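Local coordinates for periplasmic solute binding protein (Pectobacterium atrosepticum, PDB 4RY1) that probably binds a sugar in the periplasm and delivers it to an ABC-type transporter, as a family 1 solute-binding protein, at residues Gly92-Pro96 with Asn97-Thr101; Lys210-Asp214 with Ser215-Pro219; Lys333-Glu336 with Asp337-Val340. One frame throughout, in Å; residues are numbered along the deposited sequence. Where two conformers were deposited one is given.

Interaction 1. Residues Gly92-Pro96 with Asn97-Thr101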
ATOM      1  N   GLY A  92     -17.267   4.399  16.998  1.00 22.55           N
ATOM      2  CA  GLY A  92     -16.676   3.958  18.275  1.00 23.03           C
ATOM      3  C   GLY A  92     -16.089   2.559  18.253  1.00 24.62           C
ATOM      4  O   GLY A  92     -15.282   2.218  19.106  1.00 24.77           O
ATOM      5  N   ASP A  93     -16.480   1.749  17.268  1.00 23.01           N
ATOM      6  CA  ASP A  93     -15.891   0.406  17.095  1.00 22.43           C
ATOM      7  C   ASP A  93     -14.490   0.400  16.501  1.00 20.64           C
ATOM      8  O   ASP A  93     -13.754  -0.586  16.651  1.00 24.47           O
ATOM      9  CB  ASP A  93     -16.744  -0.471  16.180  1.00 27.54           C
ATOM     10  CG  ASP A  93     -18.060  -0.884  16.799  1.00 39.38           C
ATOM     11  OD1 ASP A  93     -18.225  -0.804  18.038  1.00 40.15           O
ATOM     12  OD2 ASP A  93     -18.942  -1.299  16.017  1.00 49.08           O
ATOM     13  N   PHE A  94     -14.135   1.481  15.805  1.00 19.56           N
ATOM     14  CA  PHE A  94     -12.894   1.544  15.038  1.00 17.59           C
ATOM     15  C   PHE A  94     -11.754   2.105  15.868  1.00 19.40           C
ATOM     16  O   PHE A  94     -11.972   2.952  16.727  1.00 21.19           O
ATOM     17  CB  PHE A  94     -13.082   2.346  13.747  1.00 18.41           C
ATOM     18  CG  PHE A  94     -13.997   1.676  12.769  1.00 17.04           C
ATOM     19  CD1 PHE A  94     -15.357   1.834  12.881  1.00 16.66           C
ATOM     20  CD2 PHE A  94     -13.506   0.852  11.763  1.00 20.17           C
ATOM     21  CE1 PHE A  94     -16.224   1.211  12.020  1.00 17.36           C
ATOM     22  CE2 PHE A  94     -14.388   0.220  10.891  1.00 18.65           C
ATOM     23  CZ  PHE A  94     -15.735   0.411  11.009  1.00 16.13           C
ATOM     24  N   PRO A  95     -10.539   1.637  15.614  1.00 20.06           N
ATOM     25  CA  PRO A  95      -9.431   2.136  16.411  1.00 20.38           C
ATOM     26  C   PRO A  95      -9.291   3.651  16.226  1.00 20.16           C
ATOM     27  O   PRO A  95      -9.306   4.131  15.091  1.00 18.91           O
ATOM     28  CB  PRO A  95      -8.230   1.391  15.837  1.00 24.93           C
ATOM     29  CG  PRO A  95      -8.806   0.152  15.234  1.00 27.38           C
ATOM     30  CD  PRO A  95     -10.121   0.585  14.672  1.00 22.75           C
ATOM     31  N   PRO A  96      -9.205   4.411  17.321  1.00 21.29           N
ATOM     32  CA  PRO A  96      -9.084   5.864  17.156  1.00 23.18           C
ATOM     33  C   PRO A  96      -7.941   6.297  16.255  1.00 22.30           C
ATOM     34  O   PRO A  96      -8.077   7.261  15.489  1.00 19.09           O
ATOM     35  CB  PRO A  96      -8.831   6.350  18.577  1.00 23.06           C
ATOM     36  CG  PRO A  96      -9.509   5.348  19.438  1.00 27.22           C
ATOM     37  CD  PRO A  96      -9.405   4.031  18.732  1.00 23.57           C
ATOM     38  N   ASN A  97      -6.811   5.610  16.365  1.00 21.70           N
ATOM     39  CA  ASN A  97      -5.665   5.922  15.513  1.00 23.57           C
ATOM     40  C   ASN A  97      -5.998   5.759  14.022  1.00 24.28           C
ATOM     41  O   ASN A  97      -5.525   6.529  13.196  1.00 24.34           O
ATOM     42  CB  ASN A  97      -4.435   5.069  15.884  1.00 34.87           C
ATOM     43  CG  ASN A  97      -3.788   5.504  17.189  1.00 74.57           C
ATOM     44  OD1 ASN A  97      -4.150   6.537  17.766  1.00 44.10           O
ATOM     45  ND2 ASN A  97      -2.811   4.719  17.658  1.00 61.38           N
ATOM     46  N   ALA A  98      -6.818   4.759  13.691  1.00 20.64           N
ATOM     47  CA  ALA A  98      -7.219   4.527  12.311  1.00 18.92           C
ATOM     48  C   ALA A  98      -8.074   5.695  11.789  1.00 18.69           C
ATOM     49  O   ALA A  98      -7.840   6.221  10.693  1.00 18.65           O
ATOM     50  CB  ALA A  98      -7.974   3.208  12.192  1.00 20.88           C
ATOM     51  N   LEU A  99      -9.038   6.126  12.592  1.00 16.14           N
ATOM     52  CA  LEU A  99      -9.883   7.269  12.207  1.00 18.76           C
ATOM     53  C   LEU A  99      -9.103   8.570  12.059  1.00 16.22           C
ATOM     54  O   LEU A  99      -9.372   9.366  11.159  1.00 19.82           O
ATOM     55  CB  LEU A  99     -11.021   7.472  13.205  1.00 19.30           C
ATOM     56  CG  LEU A  99     -11.955   6.275  13.353  1.00 18.47           C
ATOM     57  CD1 LEU A  99     -13.121   6.645  14.254  1.00 21.93           C
ATOM     58  CD2 LEU A  99     -12.456   5.822  11.980  1.00 19.59           C
ATOM     59  N   LYS A 100      -8.122   8.775  12.929  1.00 19.17           N
ATOM     60  CA  LYS A 100      -7.312   9.983  12.875  1.00 17.59           C
ATOM     61  C   LYS A 100      -6.629  10.132  11.500  1.00 17.75           C
ATOM     62  O   LYS A 100      -6.530  11.256  10.983  1.00 19.10           O
ATOM     63  CB  LYS A 100      -6.297  10.005  14.026  1.00 22.30           C
ATOM     64  CG  LYS A 100      -5.390  11.229  14.073  1.00 30.41           C
ATOM     65  CD  LYS A 100      -6.111  12.533  14.402  1.00 39.35           C
ATOM     66  CE  LYS A 100      -5.157  13.507  15.087  1.00 57.13           C
ATOM     67  NZ  LYS A 100      -5.752  14.845  15.362  1.00 59.70           N
ATOM     68  N   THR A 101      -6.222   9.011  10.888  1.00 18.30           N
ATOM     69  CA  THR A 101      -5.506   9.033   9.598  1.00 19.05           C
ATOM     70  C   THR A 101      -6.333   9.692   8.491  1.00 16.53           C
ATOM     71  O   THR A 101      -5.784  10.157   7.512  1.00 17.53           O
ATOM     72  CB  THR A 101      -5.101   7.616   9.058  1.00 20.67           C
ATOM     73  OG1 THR A 101      -6.264   6.873   8.674  1.00 21.28           O
ATOM     74  CG2 THR A 101      -4.304   6.814  10.085  1.00 22.27           C
TER
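The start of helix 96-100 joins Pro95 to Ala98 and Leu99, with Pro95 in the N-cap position and Pro96 as the first helical residue. Pro95 O takes the opening helical bond from Leu99 N at 3.2 Å, and that N-H points almost straight at it, at 163°. Ala98 N is nearer, 2.9 Å from the same Pro95 O, but its hydrogen looks aside and the bond is weak. One residue further, Lys100 N reaches Pro96 O at 3.0 Å. Proline suits the first turn of a helix, where its missing N-H costs no bond, and here the Pro95-Pro96 pair brings the chain in from the 3-10 segment at Gly92 and Asp93. The side chains close the same turn: the CD2 branch of Leu99 lies 3.9 Å from Phe94 CB, while the Phe94 side chain also touches Leu111 of strand 107-123, Ala327 and Asn328. Leu99 makes this reach because its CG stands beside its own N, anti to the carbonyl carbon (chi1 -59°). Ala98 CB meets Pro95 CB at 4.1 Å, and the Ala98 side chain also touches Met115 of that strand. Thr101 OG1 bonds back to Ala98 O at 2.6 Å, lying in the carbonyl plane.

Interaction 2. Residues Lys210-Asp214 with Ser215-Pro219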
ATOM      1  N   LYS A 210      21.642   2.034  -4.993  1.00 18.68           N
ATOM      2  CA  LYS A 210      22.772   1.608  -5.800  1.00 21.17           C
ATOM      3  C   LYS A 210      23.381   0.370  -5.142  1.00 22.88           C
ATOM      4  O   LYS A 210      23.755  -0.592  -5.815  1.00 23.65           O
ATOM      5  CB  LYS A 210      23.766   2.762  -5.934  1.00 24.18           C
ATOM      6  CG  LYS A 210      24.801   2.598  -7.038  1.00 38.17           C
ATOM      7  CD  LYS A 210      25.987   3.533  -6.839  1.00 44.92           C
ATOM      8  CE  LYS A 210      26.947   3.505  -8.020  1.00 57.52           C
ATOM      9  NZ  LYS A 210      27.712   2.230  -8.163  1.00 44.30           N
ATOM     10  N   LYS A 211      23.434   0.368  -3.816  1.00 19.64           N
ATOM     11  CA  LYS A 211      23.933  -0.799  -3.088  1.00 20.67           C
ATOM     12  C   LYS A 211      23.074  -2.047  -3.274  1.00 22.49           C
ATOM     13  O   LYS A 211      23.579  -3.138  -3.398  1.00 22.62           O
ATOM     14  CB  LYS A 211      24.099  -0.515  -1.593  1.00 25.57           C
ATOM     15  CG  LYS A 211      24.958  -1.583  -0.921  1.00 33.95           C
ATOM     16  CD  LYS A 211      25.347  -1.193   0.490  1.00 40.68           C
ATOM     17  CE  LYS A 211      26.271  -2.230   1.106  1.00 54.63           C
ATOM     18  NZ  LYS A 211      26.614  -1.874   2.508  1.00 71.67           N
ATOM     19  N   LEU A 212      21.761  -1.881  -3.268  1.00 20.03           N
ATOM     20  CA  LEU A 212      20.871  -3.013  -3.493  1.00 19.16           C
ATOM     21  C   LEU A 212      21.149  -3.658  -4.858  1.00 16.20           C
ATOM     22  O   LEU A 212      21.221  -4.879  -4.975  1.00 19.65           O
ATOM     23  CB  LEU A 212      19.410  -2.558  -3.401  1.00 16.97           C
ATOM     24  CG  LEU A 212      18.889  -2.170  -2.009  1.00 19.30           C
ATOM     25  CD1 LEU A 212      17.537  -1.500  -2.131  1.00 16.60           C
ATOM     26  CD2 LEU A 212      18.765  -3.384  -1.113  1.00 18.13           C
ATOM     27  N   VAL A 213      21.313  -2.805  -5.866  1.00 17.74           N
ATOM     28  CA  VAL A 213      21.616  -3.267  -7.217  1.00 17.61           C
ATOM     29  C   VAL A 213      23.019  -3.889  -7.319  1.00 23.10           C
ATOM     30  O   VAL A 213      23.182  -5.033  -7.779  1.00 21.30           O
ATOM     31  CB  VAL A 213      21.444  -2.152  -8.251  1.00 19.28           C
ATOM     32  CG1 VAL A 213      21.964  -2.595  -9.603  1.00 20.59           C
ATOM     33  CG2 VAL A 213      19.966  -1.807  -8.373  1.00 20.18           C
ATOM     34  N   ASP A 214      24.023  -3.135  -6.888  1.00 21.05           N
ATOM     35  CA  ASP A 214      25.420  -3.583  -6.983  1.00 20.94           C
ATOM     36  C   ASP A 214      25.659  -4.900  -6.217  1.00 20.85           C
ATOM     37  O   ASP A 214      26.469  -5.745  -6.640  1.00 29.55           O
ATOM     38  CB  ASP A 214      26.368  -2.493  -6.476  1.00 22.34           C
ATOM     39  CG  ASP A 214      26.443  -1.278  -7.399  1.00 26.00           C
ATOM     40  OD1 ASP A 214      25.967  -1.323  -8.555  1.00 30.36           O
ATOM     41  OD2 ASP A 214      27.012  -0.256  -6.951  1.00 31.48           O
ATOM     42  N   SER A 215      24.941  -5.081  -5.108  1.00 20.70           N
ATOM     43  CA  SER A 215      24.999  -6.312  -4.283  1.00 20.72           C
ATOM     44  C   SER A 215      24.146  -7.503  -4.775  1.00 20.27           C
ATOM     45  O   SER A 215      24.123  -8.545  -4.131  1.00 21.56           O
ATOM     46  CB  SER A 215      24.600  -6.028  -2.823  1.00 26.22           C
ATOM     47  OG  SER A 215      25.429  -5.057  -2.216  1.00 30.84           O
ATOM     48  N   HIS A 216      23.446  -7.341  -5.899  1.00 19.80           N
ATOM     49  CA  HIS A 216      22.546  -8.378  -6.425  1.00 20.36           C
ATOM     50  C   HIS A 216      21.407  -8.710  -5.453  1.00 21.04           C
ATOM     51  O   HIS A 216      20.922  -9.836  -5.410  1.00 20.33           O
ATOM     52  CB  HIS A 216      23.321  -9.656  -6.821  1.00 20.71           C
ATOM     53  CG  HIS A 216      22.696 -10.444  -7.941  1.00 23.25           C
ATOM     54  ND1 HIS A 216      21.812 -11.482  -7.737  1.00 24.17           N
ATOM     55  CD2 HIS A 216      22.859 -10.353  -9.284  1.00 22.42           C
ATOM     56  CE1 HIS A 216      21.444 -11.985  -8.903  1.00 18.99           C
ATOM     57  NE2 HIS A 216      22.068 -11.319  -9.858  1.00 24.40           N
ATOM     58  N   VAL A 217      20.965  -7.717  -4.683  1.00 18.26           N
ATOM     59  CA  VAL A 217      19.777  -7.930  -3.841  1.00 16.62           C
ATOM     60  C   VAL A 217      18.500  -7.819  -4.669  1.00 15.43           C
ATOM     61  O   VAL A 217      17.604  -8.636  -4.553  1.00 16.57           O
ATOM     62  CB  VAL A 217      19.728  -6.971  -2.642  1.00 16.97           C
ATOM     63  CG1 VAL A 217      18.459  -7.215  -1.832  1.00 18.74           C
ATOM     64  CG2 VAL A 217      20.924  -7.213  -1.748  1.00 21.57           C
ATOM     65  N   ILE A 218      18.442  -6.775  -5.483  1.00 15.69           N
ATOM     66  CA  ILE A 218      17.348  -6.562  -6.423  1.00 14.21           C
ATOM     67  C   ILE A 218      17.887  -6.445  -7.842  1.00 16.71           C
ATOM     68  O   ILE A 218      19.019  -6.025  -8.038  1.00 17.73           O
ATOM     69  CB  ILE A 218      16.543  -5.277  -6.109  1.00 14.65           C
ATOM     70  CG1 ILE A 218      17.352  -4.012  -6.392  1.00 15.89           C
ATOM     71  CG2 ILE A 218      15.985  -5.313  -4.681  1.00 16.04           C
ATOM     72  CD1 ILE A 218      16.598  -2.735  -6.111  1.00 16.44           C
ATOM     73  N   PRO A 219      17.076  -6.794  -8.848  1.00 14.64           N
ATOM     74  CA  PRO A 219      17.475  -6.476 -10.217  1.00 14.86           C
ATOM     75  C   PRO A 219      17.373  -4.997 -10.511  1.00 14.04           C
ATOM     76  O   PRO A 219      16.630  -4.278  -9.843  1.00 15.41           O
ATOM     77  CB  PRO A 219      16.450  -7.215 -11.080  1.00 15.07           C
ATOM     78  CG  PRO A 219      15.750  -8.159 -10.160  1.00 15.96           C
ATOM     79  CD  PRO A 219      15.762  -7.447  -8.827  1.00 16.20           C
TER
HETATM   80  O   HOH W   1      21.427  -6.448  -9.342  1.00 22.91           O
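Ser215 grips Lys211 O twice, through its backbone N and through OG, each at 2.9 Å and from opposite faces of the carbonyl plane. The hydroxyl gets there because OG stands beside Ser215's own N, with chi1 at -59°, folding it back over the last turn. Next, Val217 N bonds to Leu212 O at 2.9 Å, and Ile218 N adds a weak bond to the same oxygen. Val213 O takes His216 N at 3.0 Å. A water gives a hydrogen to Val213 O and another to Ile218 O, tying the helix end to the outgoing chain. The apolar side chains add to this: Ile218 CD1 lies 3.9 Å from Leu212 CB, and the Ile218 and Val213 side chains cross at about a right angle, CG1 of Ile218 4.0 Å from CG2 of Val213. The CD2 branch of Leu212 meets Val217 CG1 at 3.9 Å. Farther out, helix 138-152 backs the turn: Phe142 touches Leu212 and Ser215 and makes a cation-pi contact with Lys211. The His216 ring stacks on Tyr157. With positive phi at His216 (61°) and two bonds back into the last turn, this is a Schellman motif ending helix 199-214.

Interaction 3. Residues Lys333-Glu336 with Asp337-Val340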
ATOM      1  N   LYS A 333     -12.653 -10.522  14.628  1.00 12.54           N
ATOM      2  CA  LYS A 333     -12.963 -11.628  15.548  1.00 13.69           C
ATOM      3  C   LYS A 333     -13.903 -12.601  14.858  1.00 12.65           C
ATOM      4  O   LYS A 333     -13.722 -13.827  14.959  1.00 13.96           O
ATOM      5  CB  LYS A 333     -13.549 -11.103  16.865  1.00 14.88           C
ATOM      6  CG  LYS A 333     -14.067 -12.177  17.809  1.00 20.78           C
ATOM      7  CD  LYS A 333     -13.057 -13.064  18.508  1.00 38.85           C
ATOM      8  CE  LYS A 333     -13.665 -13.710  19.777  1.00 36.43           C
ATOM      9  NZ  LYS A 333     -15.048 -14.287  19.683  1.00 24.10           N
ATOM     10  N   LEU A 334     -14.912 -12.079  14.157  1.00 11.09           N
ATOM     11  CA  LEU A 334     -15.845 -12.944  13.421  1.00 11.81           C
ATOM     12  C   LEU A 334     -15.137 -13.815  12.410  1.00 12.03           C
ATOM     13  O   LEU A 334     -15.373 -15.022  12.332  1.00 12.55           O
ATOM     14  CB  LEU A 334     -16.966 -12.137  12.760  1.00 12.50           C
ATOM     15  CG  LEU A 334     -17.950 -12.945  11.933  1.00 13.07           C
ATOM     16  CD1 LEU A 334     -18.668 -14.015  12.733  1.00 13.94           C
ATOM     17  CD2 LEU A 334     -18.979 -11.999  11.329  1.00 14.14           C
ATOM     18  N   LEU A 335     -14.264 -13.203  11.626  1.00 11.44           N
ATOM     19  CA  LEU A 335     -13.527 -13.961  10.615  1.00 11.76           C
ATOM     20  C   LEU A 335     -12.603 -15.029  11.238  1.00 10.81           C
ATOM     21  O   LEU A 335     -12.403 -16.077  10.650  1.00 12.68           O
ATOM     22  CB  LEU A 335     -12.754 -13.037   9.677  1.00 11.36           C
ATOM     23  CG  LEU A 335     -13.602 -12.137   8.794  1.00 11.07           C
ATOM     24  CD1 LEU A 335     -12.656 -11.398   7.861  1.00 11.72           C
ATOM     25  CD2 LEU A 335     -14.663 -12.889   8.016  1.00 11.45           C
ATOM     26  N   GLU A 336     -12.027 -14.731  12.391  0.50 10.96           N
ATOM     27  CA  GLU A 336     -11.246 -15.739  13.099  0.50 11.95           C
ATOM     28  C   GLU A 336     -12.131 -16.864  13.607  0.50 13.21           C
ATOM     29  O   GLU A 336     -11.801 -18.042  13.434  0.50 13.64           O
ATOM     30  CB  GLU A 336     -10.473 -15.136  14.252  0.50 14.67           C
ATOM     31  CG  GLU A 336      -9.481 -16.142  14.819  0.50 17.53           C
ATOM     32  CD  GLU A 336      -8.624 -15.589  15.923  0.50 25.36           C
ATOM     33  OE1 GLU A 336      -9.149 -14.924  16.839  0.50 54.61           O
ATOM     34  OE2 GLU A 336      -7.410 -15.845  15.883  0.50 35.07           O
ATOM     35  N   ASP A 337     -13.275 -16.503  14.177  1.00 12.27           N
ATOM     36  CA  ASP A 337     -14.195 -17.506  14.740  1.00 12.74           C
ATOM     37  C   ASP A 337     -14.694 -18.504  13.688  1.00 13.23           C
ATOM     38  O   ASP A 337     -14.927 -19.669  13.976  1.00 15.86           O
ATOM     39  CB  ASP A 337     -15.411 -16.822  15.391  1.00 14.13           C
ATOM     40  CG  ASP A 337     -15.065 -16.078  16.679  1.00 14.46           C
ATOM     41  OD1 ASP A 337     -13.976 -16.298  17.268  1.00 15.95           O
ATOM     42  OD2 ASP A 337     -15.908 -15.258  17.111  1.00 17.10           O
ATOM     43  N   ILE A 338     -14.891 -18.046  12.452  1.00 12.72           N
ATOM     44  CA  ILE A 338     -15.353 -18.901  11.356  1.00 13.82           C
ATOM     45  C   ILE A 338     -14.185 -19.491  10.533  1.00 13.40           C
ATOM     46  O   ILE A 338     -14.415 -20.160   9.542  1.00 15.48           O
ATOM     47  CB  ILE A 338     -16.409 -18.213  10.456  1.00 14.06           C
ATOM     48  CG1 ILE A 338     -15.786 -17.072   9.608  1.00 13.74           C
ATOM     49  CG2 ILE A 338     -17.569 -17.721  11.316  1.00 15.56           C
ATOM     50  CD1 ILE A 338     -16.762 -16.516   8.588  1.00 17.29           C
ATOM     51  N   GLY A 339     -12.956 -19.218  10.960  1.00 12.76           N
ATOM     52  CA  GLY A 339     -11.754 -19.810  10.383  1.00 14.50           C
ATOM     53  C   GLY A 339     -11.178 -19.159   9.135  1.00 14.51           C
ATOM     54  O   GLY A 339     -10.248 -19.695   8.549  1.00 14.29           O
ATOM     55  N   VAL A 340     -11.746 -18.023   8.720  1.00 12.95           N
ATOM     56  CA  VAL A 340     -11.239 -17.322   7.547  1.00 12.99           C
ATOM     57  C   VAL A 340      -9.889 -16.698   7.853  1.00 12.77           C
ATOM     58  O   VAL A 340      -8.965 -16.745   7.044  1.00 14.08           O
ATOM     59  CB  VAL A 340     -12.278 -16.303   7.081  1.00 13.61           C
ATOM     60  CG1 VAL A 340     -11.727 -15.358   6.035  1.00 13.88           C
ATOM     61  CG2 VAL A 340     -13.461 -17.044   6.500  1.00 14.14           C
TER
HETATM   62  O   HOH W   2     -11.494 -16.590  17.763  1.00 45.92           O
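Leu335 and Val340 make the inner side of this turn, their CB atoms 4.2 Å apart, while Lys333 and Asp337 pair on the outer one. Inside, Leu335 is buried, touching Val316 of helix 313-319 as well as Leu321 and Pro326, and Val340 also packs on Leu321. Next to them, Leu334 CD1 meets Ile338 CG2 at 4.1 Å, the two side chains crossing obliquely, and both reach Lys317; yet Ile338 itself is largely exposed, so the apolar packing thins out here. The backbone ends helix 329-337 in a Schellman motif. Gly339 takes positive phi (84°), a backbone conformation that glycine reaches more easily than other residues, and its N bonds to Glu336 O at 3.0 Å. Val340 N lies 2.8 Å from Leu335 O, but the bond is bent and weak. On the open side, Lys333 NZ forms a salt bridge with Asp337, 2.9 Å from OD2 on its syn lone pair and more weakly with OD1. The lysine chain bends at chi2 (71°) and again at chi4 (44°), which curls its amine back to the carboxylate one turn along. In the conformer given, a water may bridge Asp337 OD1 and Glu336 OE1, though its short distance to the aspartate makes this doubtful. In that same conformer, Glu336 OE2 forms a salt bridge with Arg352 of helix 346-356.

Along the chain the three come in series, interaction 1 starting a helix and interactions 2 and 3 ending helices 199-214 and 329-337. Interactions 1 and 2 lie on opposite sides of the chain's centre, their own centres 39 Å apart, although both belong to the part of the chain recognisable as a bacterial solute-binding protein. Interaction 3 is the nearer neighbour of interaction 1, at 21 Å between centres, with nearest atoms still about 10 Å apart; a weak, long ion pair from Asp93 to Lys330 links the first to helix 329-337. Interaction 2 packs instead on helix 138-152. The centres of interactions 2 and 3 lie about 41 Å apart. The contacts thus shape separate helix ends of a probable sugar-binding protein.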